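Local structure of BAG family molecular chaperone regulator 3 (Arabidopsis thaliana, 4HWF) at residues A[5-10]-A[54-59]; A[22-27]-A[32-37]; A[48-53]-A[67-72]. The protein probably acts as a co-chaperone in programmed cell death and stress responses, binding the ATPase domain of HSP70/HSC70 chaperones through the BAG domain that forms this chain. One frame throughout, in Å; residues are numbered along the deposited sequence.

Contact 1 (A[5-10]-A[54-59]); sequences KSISDI and DAIIAD
Ile56 reaches from helix 36-57 toward Ser6, Ile7 and Ile10 of helix 3-29, at one end of the antiparallel three-helix bundle of the BAG domain. It buries the largest share of surface here, and its two branches do different work. The longer branch has CG1 beside the backbone N (chi1 -72°), which carries CD1 out to Ser6 and Ile10. CD1 lies only 3.4 Å from Ser6 CB, tighter than ordinary carbon contact, so a small side chain suits position 6. Serine serves well: its OG turns back along its own helix to make a weak hydrogen bond with the carbonyl of Ser2, while its CB meets the isoleucine. Ile10, buried, meets Ile56 tip to tip, CD1 against CD1 at 3.8 Å, and it also packs on Gln49, Arg52 and Leu53 of the same opposing helix. The short branch, Ile56 CG2, stays beside the carbonyl carbon and takes Ile7, whose chain crosses it obliquely with CG1 at 3.9 Å from that methyl. Ile7 is exposed, making this the solvent edge of an otherwise apolar patch, and no hydrogen bond spans the two segments. Just beyond, the helix of Ile56 ends in a Schellman motif: Asp59 takes a positive phi (48°), and Asp59 N hydrogen-bonds to Ile56 O at 3.1 Å.

Contact 2 (A[22-27]-A[32-37]); sequences SAFETV and GKVEEK. With SO4 (sulfate ion), chain C.
The turn between the first two antiparallel helices of the BAG three-helix bundle is where Val27 and Phe24, near the end of helix 3-29, meet Gly32 and Val34 of the extended linker leading into helix 36-57. A single backbone bond fastens the returning chain: Gly32 N donates to Val27 O at 2.8 Å. It is somewhat bent, with 146° at the hydrogen, and the donor stands 24° out of the carbonyl plane. Glycine fits this place for a steric reason, since a CB built on it would fall 2.7 Å from Val27 CG1, a clash.

Two residues on, the chain turns Val34 toward the helix. Val27 points its CG1 anti to the backbone N (chi1 172°), toward the linker, where it meets Val34 CG1 at 3.6 Å; the two branched side chains cross at a slant, each offering one methyl. The same Val34 methyl also touches the Phe24 ring, arriving at its edge, near the ring plane, 4.1 Å from CD2. Compact valines suit so short a turn, while the longer phenylalanine also packs on Ser38, Leu39 and Leu42 of helix 36-57. On the Thr26 side of helix 3-29 lies a sulfate ion, probably from the crystallisation liquor, which is hydrogen-bonded to Asn29 ND2 and has its O1 2.8 Å from Thr26 OG1.

Contact 3 (A[48-53]-A[67-72]); sequences NQLLRL and KMQVQR
Arg72 NH1 is gripped by two acceptors while Leu50 packs against it from the neighbouring helix. Along its own helix 62-86 it donates to Gln69 OE1 at 2.9 Å, lying in the plane of that carbonyl, though the oxygen sits 17° out of the guanidinium plane. Its stronger partner is Asp54 of helix 36-57, whose OD2 forms a salt bridge with it. The arginine gets there by a bent route: CG stands between the backbone N and the carbonyl carbon (chi1 73°), and a second bend at chi3 lays the flat head back over its own helix. One face of the guanidinium therefore looks onto Met68 O, 3.9 Å above the plane, and the opposite face receives Leu50 CD1, which comes within 3.6 Å of NH1. Leucine suits this place because its methyls cover a flat group without competing for its N-H bonds; the other methyl, CD2, rests 3.6 Å from Gln69 OE1. A leucine in place of Arg72 would probably leave the Asp54 carboxylate without its charged mate and set the Gln69 amide free to turn. The charged pair and the leucine alongside join helices 36-57 and 62-86, an antiparallel pair of the BAG three-helix bundle that, as in BAG1, probably provides the face for the HSP70 ATPase domain.

Overall arrangement
All three contacts use helix 36-57, the middle element of the bundle. Contacts 1 and 2 both join it to helix 3-29, on opposite sides of the chain's centre with their own centres 29 Å apart, whereas contact 3 joins it to helix 62-86. Contact 1 is partly buried and held by carbon contacts alone; contacts 2 and 3 lie at the surface. In contact 2 a backbone bond supplements the packing, while in contact 3 the packing falls on a guanidinium whose polar bonds go to Gln69 of its own helix and to Asp54. Contacts 1 and 3 touch, 11 Å between centres: Ile10 packs on Leu53 and Gln49, and Asp54 of contact 1 pairs with Arg72 of contact 3. Contact 2 stands apart.

Contact 1 (A[5-10]-A[54-59])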
# COMPACT_ATOMS: atom_id res chain seq x y z
N LYS A 5 -12.24 -15.55 5.20
CA LYS A 5 -12.31 -14.67 6.36
C LYS A 5 -11.02 -13.87 6.55
O LYS A 5 -11.05 -12.73 6.97
CB LYS A 5 -12.65 -15.46 7.63
CG LYS A 5 -14.14 -15.74 7.78
CD LYS A 5 -14.44 -17.22 8.02
CE LYS A 5 -14.26 -17.61 9.49
NZ LYS A 5 -14.60 -19.04 9.73
N SER A 6 -9.89 -14.48 6.22
CA SER A 6 -8.62 -13.76 6.30
C SER A 6 -8.63 -12.59 5.33
O SER A 6 -8.24 -11.49 5.69
CB SER A 6 -7.43 -14.67 6.01
OG SER A 6 -7.28 -15.62 7.04
N ILE A 7 -9.09 -12.82 4.10
CA ILE A 7 -9.15 -11.73 3.13
C ILE A 7 -10.09 -10.62 3.60
O ILE A 7 -9.77 -9.43 3.46
CB ILE A 7 -9.53 -12.21 1.72
CG1 ILE A 7 -8.44 -13.12 1.16
CG2 ILE A 7 -9.76 -11.02 0.79
CD1 ILE A 7 -8.78 -13.75 -0.18
N SER A 8 -11.23 -11.00 4.16
CA SER A 8 -12.16 -10.03 4.75
C SER A 8 -11.50 -9.15 5.80
O SER A 8 -11.67 -7.94 5.79
CB SER A 8 -13.34 -10.75 5.41
OG SER A 8 -14.30 -11.10 4.44
N ASP A 9 -10.76 -9.77 6.72
CA ASP A 9 -10.11 -9.04 7.80
C ASP A 9 -9.08 -8.06 7.24
O ASP A 9 -8.92 -6.95 7.73
CB ASP A 9 -9.44 -10.00 8.78
CG ASP A 9 -10.44 -10.95 9.43
OD1 ASP A 9 -11.65 -10.65 9.42
OD2 ASP A 9 -10.00 -12.00 9.97
N ILE A 10 -8.38 -8.48 6.19
CA ILE A 10 -7.40 -7.62 5.56
C ILE A 10 -8.10 -6.42 4.94
O ILE A 10 -7.65 -5.28 5.08
CB ILE A 10 -6.59 -8.39 4.49
CG1 ILE A 10 -5.64 -9.39 5.18
CG2 ILE A 10 -5.80 -7.44 3.63
CD1 ILE A 10 -5.07 -10.43 4.24
N ASP A 54 -1.00 -11.36 -0.24
CA ASP A 54 -0.24 -12.11 -1.24
C ASP A 54 0.04 -13.54 -0.81
O ASP A 54 -0.04 -14.46 -1.62
CB ASP A 54 1.06 -11.39 -1.59
CG ASP A 54 0.83 -10.19 -2.50
OD1 ASP A 54 -0.31 -10.05 -3.01
OD2 ASP A 54 1.79 -9.39 -2.69
N ALA A 55 0.37 -13.73 0.47
CA ALA A 55 0.63 -15.07 0.99
C ALA A 55 -0.63 -15.95 0.87
O ALA A 55 -0.55 -17.16 0.60
CB ALA A 55 1.09 -14.98 2.46
N ILE A 56 -1.79 -15.35 1.06
CA ILE A 56 -3.06 -16.06 0.88
C ILE A 56 -3.32 -16.38 -0.60
O ILE A 56 -3.60 -17.52 -0.98
CB ILE A 56 -4.25 -15.26 1.49
CG1 ILE A 56 -4.18 -15.28 3.02
CG2 ILE A 56 -5.58 -15.81 1.00
CD1 ILE A 56 -4.95 -14.14 3.68
N ILE A 57 -3.20 -15.37 -1.44
CA ILE A 57 -3.42 -15.54 -2.87
C ILE A 57 -2.50 -16.62 -3.46
O ILE A 57 -2.95 -17.50 -4.21
CB ILE A 57 -3.23 -14.21 -3.61
CG1 ILE A 57 -4.34 -13.22 -3.24
CG2 ILE A 57 -3.17 -14.43 -5.13
CD1 ILE A 57 -4.02 -11.79 -3.67
N ALA A 58 -1.21 -16.55 -3.11
CA ALA A 58 -0.22 -17.48 -3.66
C ALA A 58 -0.13 -18.80 -2.91
O ALA A 58 0.66 -19.68 -3.26
CB ALA A 58 1.14 -16.81 -3.74
N ASP A 59 -0.94 -18.95 -1.86
CA ASP A 59 -0.84 -20.10 -0.97
C ASP A 59 0.63 -20.31 -0.54
O ASP A 59 1.13 -21.44 -0.50
CB ASP A 59 -1.42 -21.36 -1.62
CG ASP A 59 -1.74 -22.45 -0.61
OD1 ASP A 59 -2.01 -22.14 0.57
OD2 ASP A 59 -1.74 -23.64 -1.01

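Contact 2 (A[22-27]-A[32-37])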
# COMPACT_ATOMS: atom_id res chain seq x y z
N SER A 22 -5.96 9.39 4.86
CA SER A 22 -6.80 10.56 4.55
C SER A 22 -6.66 11.63 5.61
O SER A 22 -6.54 12.81 5.30
CB SER A 22 -8.27 10.17 4.45
OG SER A 22 -8.52 9.38 3.32
N ALA A 23 -6.70 11.20 6.87
CA ALA A 23 -6.57 12.12 8.00
C ALA A 23 -5.23 12.84 7.99
O ALA A 23 -5.17 14.05 8.21
CB ALA A 23 -6.78 11.38 9.32
N PHE A 24 -4.15 12.11 7.75
CA PHE A 24 -2.84 12.73 7.60
C PHE A 24 -2.81 13.69 6.41
O PHE A 24 -2.21 14.75 6.50
CB PHE A 24 -1.71 11.69 7.47
CG PHE A 24 -1.22 11.16 8.79
CD1 PHE A 24 -1.40 9.82 9.13
CD2 PHE A 24 -0.58 11.99 9.70
CE1 PHE A 24 -0.95 9.33 10.34
CE2 PHE A 24 -0.13 11.50 10.92
CZ PHE A 24 -0.31 10.17 11.24
N GLU A 25 -3.43 13.33 5.30
CA GLU A 25 -3.49 14.24 4.15
C GLU A 25 -4.20 15.54 4.56
O GLU A 25 -3.81 16.63 4.17
CB GLU A 25 -4.22 13.60 2.97
CG GLU A 25 -3.44 12.47 2.29
CD GLU A 25 -4.23 11.78 1.18
OE1 GLU A 25 -5.44 11.50 1.38
OE2 GLU A 25 -3.64 11.52 0.11
N THR A 26 -5.25 15.41 5.36
CA THR A 26 -5.98 16.59 5.83
C THR A 26 -5.10 17.48 6.70
O THR A 26 -5.11 18.69 6.52
CB THR A 26 -7.24 16.20 6.61
OG1 THR A 26 -8.11 15.46 5.75
CG2 THR A 26 -7.98 17.44 7.11
N VAL A 27 -4.34 16.89 7.62
CA VAL A 27 -3.40 17.65 8.45
C VAL A 27 -2.48 18.48 7.58
O VAL A 27 -2.25 19.66 7.84
CB VAL A 27 -2.53 16.72 9.35
CG1 VAL A 27 -1.45 17.53 10.05
CG2 VAL A 27 -3.39 15.97 10.36
N GLY A 32 -0.54 21.80 8.52
CA GLY A 32 0.10 21.17 9.66
C GLY A 32 1.40 20.44 9.35
O GLY A 32 1.68 20.09 8.20
N LYS A 33 2.20 20.20 10.39
CA LYS A 33 3.46 19.48 10.28
C LYS A 33 3.37 18.13 10.97
O LYS A 33 2.96 18.03 12.13
CB LYS A 33 4.60 20.29 10.90
CG LYS A 33 4.96 21.54 10.11
CD LYS A 33 5.21 21.21 8.64
CE LYS A 33 5.42 22.47 7.80
NZ LYS A 33 5.72 22.14 6.37
N VAL A 34 3.76 17.08 10.26
CA VAL A 34 3.80 15.73 10.82
C VAL A 34 5.22 15.19 10.71
O VAL A 34 5.99 15.62 9.85
CB VAL A 34 2.81 14.78 10.13
CG1 VAL A 34 1.49 15.52 9.82
CG2 VAL A 34 3.39 14.23 8.86
N GLU A 35 5.58 14.28 11.60
CA GLU A 35 6.90 13.65 11.55
C GLU A 35 6.94 12.57 10.47
O GLU A 35 6.00 11.80 10.31
CB GLU A 35 7.26 13.06 12.90
CG GLU A 35 7.48 14.09 13.98
CD GLU A 35 8.61 15.03 13.63
OE1 GLU A 35 8.35 16.25 13.47
OE2 GLU A 35 9.76 14.56 13.50
N GLU A 36 8.03 12.52 9.72
CA GLU A 36 8.17 11.53 8.66
C GLU A 36 8.01 10.11 9.18
O GLU A 36 7.45 9.25 8.50
CB GLU A 36 9.53 11.70 7.99
CG GLU A 36 9.72 10.84 6.77
CD GLU A 36 10.98 11.20 6.01
OE1 GLU A 36 11.06 12.35 5.51
OE2 GLU A 36 11.88 10.34 5.93
N LYS A 37 8.46 9.85 10.40
CA LYS A 37 8.37 8.50 10.94
C LYS A 37 6.93 8.02 11.14
O LYS A 37 6.67 6.83 11.07
CB LYS A 37 9.20 8.32 12.20
CG LYS A 37 8.61 8.91 13.45
CD LYS A 37 9.41 8.46 14.68
CE LYS A 37 10.90 8.82 14.56
NZ LYS A 37 11.72 8.23 15.66
S SO4 C . -9.08 18.03 3.22
O1 SO4 C . -8.03 17.02 3.43
O2 SO4 C . -9.68 17.81 1.89
O3 SO4 C . -10.11 17.90 4.25
O4 SO4 C . -8.50 19.38 3.29

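Contact 3 (A[48-53]-A[67-72])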
# COMPACT_ATOMS: atom_id res chain seq x y z
N ASN A 48 2.61 -4.65 5.43
CA ASN A 48 2.31 -5.88 6.15
C ASN A 48 1.00 -6.51 5.72
O ASN A 48 0.90 -7.73 5.63
CB ASN A 48 2.32 -5.65 7.67
CG ASN A 48 3.74 -5.44 8.23
OD1 ASN A 48 3.91 -4.98 9.36
ND2 ASN A 48 4.75 -5.75 7.43
N GLN A 49 -0.02 -5.69 5.47
CA GLN A 49 -1.30 -6.21 5.01
C GLN A 49 -1.17 -6.76 3.59
O GLN A 49 -1.76 -7.78 3.26
CB GLN A 49 -2.37 -5.10 5.04
CG GLN A 49 -2.70 -4.62 6.45
CD GLN A 49 -3.10 -5.76 7.35
OE1 GLN A 49 -3.94 -6.57 6.98
NE2 GLN A 49 -2.49 -5.84 8.53
N LEU A 50 -0.40 -6.08 2.76
CA LEU A 50 -0.19 -6.49 1.38
C LEU A 50 0.49 -7.85 1.33
O LEU A 50 0.11 -8.73 0.55
CB LEU A 50 0.67 -5.47 0.64
CG LEU A 50 0.92 -5.77 -0.84
CD1 LEU A 50 -0.39 -5.79 -1.64
CD2 LEU A 50 1.89 -4.75 -1.43
N LEU A 51 1.49 -8.04 2.19
CA LEU A 51 2.20 -9.31 2.24
C LEU A 51 1.29 -10.43 2.74
O LEU A 51 1.34 -11.54 2.20
CB LEU A 51 3.45 -9.19 3.12
CG LEU A 51 4.66 -10.09 2.88
CD1 LEU A 51 5.16 -10.06 1.43
CD2 LEU A 51 5.77 -9.67 3.85
N ARG A 52 0.48 -10.18 3.76
CA ARG A 52 -0.47 -11.19 4.22
C ARG A 52 -1.43 -11.60 3.10
O ARG A 52 -1.77 -12.77 2.97
CB ARG A 52 -1.30 -10.71 5.41
CG ARG A 52 -0.56 -10.60 6.70
CD ARG A 52 -1.48 -10.07 7.79
NE ARG A 52 -2.86 -10.53 7.64
CZ ARG A 52 -3.37 -11.61 8.24
NH1 ARG A 52 -2.60 -12.37 9.02
NH2 ARG A 52 -4.65 -11.94 8.05
N LEU A 53 -1.87 -10.62 2.33
CA LEU A 53 -2.84 -10.88 1.26
C LEU A 53 -2.20 -11.75 0.18
O LEU A 53 -2.77 -12.76 -0.24
CB LEU A 53 -3.30 -9.55 0.64
CG LEU A 53 -4.35 -9.65 -0.48
CD1 LEU A 53 -5.61 -10.39 0.01
CD2 LEU A 53 -4.69 -8.29 -1.05
N LYS A 67 6.49 -12.28 -7.99
CA LYS A 67 5.99 -12.00 -9.34
C LYS A 67 4.76 -11.08 -9.33
O LYS A 67 4.70 -10.13 -10.10
CB LYS A 67 5.67 -13.32 -10.03
CG LYS A 67 5.19 -13.20 -11.47
CD LYS A 67 4.88 -14.59 -12.04
CE LYS A 67 4.48 -14.52 -13.51
NZ LYS A 67 4.18 -15.88 -14.05
N MET A 68 3.79 -11.37 -8.47
CA MET A 68 2.60 -10.53 -8.32
C MET A 68 3.00 -9.09 -7.95
O MET A 68 2.45 -8.13 -8.48
CB MET A 68 1.63 -11.12 -7.28
CG MET A 68 0.89 -12.39 -7.73
SD MET A 68 0.28 -13.44 -6.34
CE MET A 68 0.16 -12.20 -5.17
N GLN A 69 3.94 -8.95 -7.01
CA GLN A 69 4.38 -7.62 -6.57
C GLN A 69 5.09 -6.84 -7.68
O GLN A 69 4.83 -5.65 -7.87
CB GLN A 69 5.28 -7.72 -5.34
CG GLN A 69 5.90 -6.40 -4.89
CD GLN A 69 4.88 -5.40 -4.36
OE1 GLN A 69 3.67 -5.65 -4.37
NE2 GLN A 69 5.37 -4.25 -3.90
N VAL A 70 6.00 -7.49 -8.41
CA VAL A 70 6.68 -6.82 -9.52
C VAL A 70 5.66 -6.38 -10.57
O VAL A 70 5.74 -5.28 -11.10
CB VAL A 70 7.75 -7.73 -10.18
CG1 VAL A 70 8.26 -7.11 -11.49
CG2 VAL A 70 8.90 -7.97 -9.22
N GLN A 71 4.66 -7.23 -10.84
CA GLN A 71 3.62 -6.94 -11.82
C GLN A 71 2.76 -5.72 -11.45
O GLN A 71 2.51 -4.85 -12.29
CB GLN A 71 2.72 -8.16 -12.00
CG GLN A 71 1.82 -8.15 -13.25
CD GLN A 71 0.65 -7.18 -13.17
OE1 GLN A 71 -0.02 -7.06 -12.13
NE2 GLN A 71 0.38 -6.48 -14.27
N ARG A 72 2.30 -5.66 -10.20
CA ARG A 72 1.35 -4.62 -9.81
C ARG A 72 2.01 -3.25 -9.71
O ARG A 72 1.35 -2.23 -9.84
CB ARG A 72 0.63 -4.97 -8.51
CG ARG A 72 1.49 -4.86 -7.27
CD ARG A 72 0.66 -5.14 -6.01
NE ARG A 72 -0.04 -6.43 -6.02
CZ ARG A 72 0.29 -7.47 -5.26
NH1 ARG A 72 1.31 -7.38 -4.41
NH2 ARG A 72 -0.41 -8.60 -5.34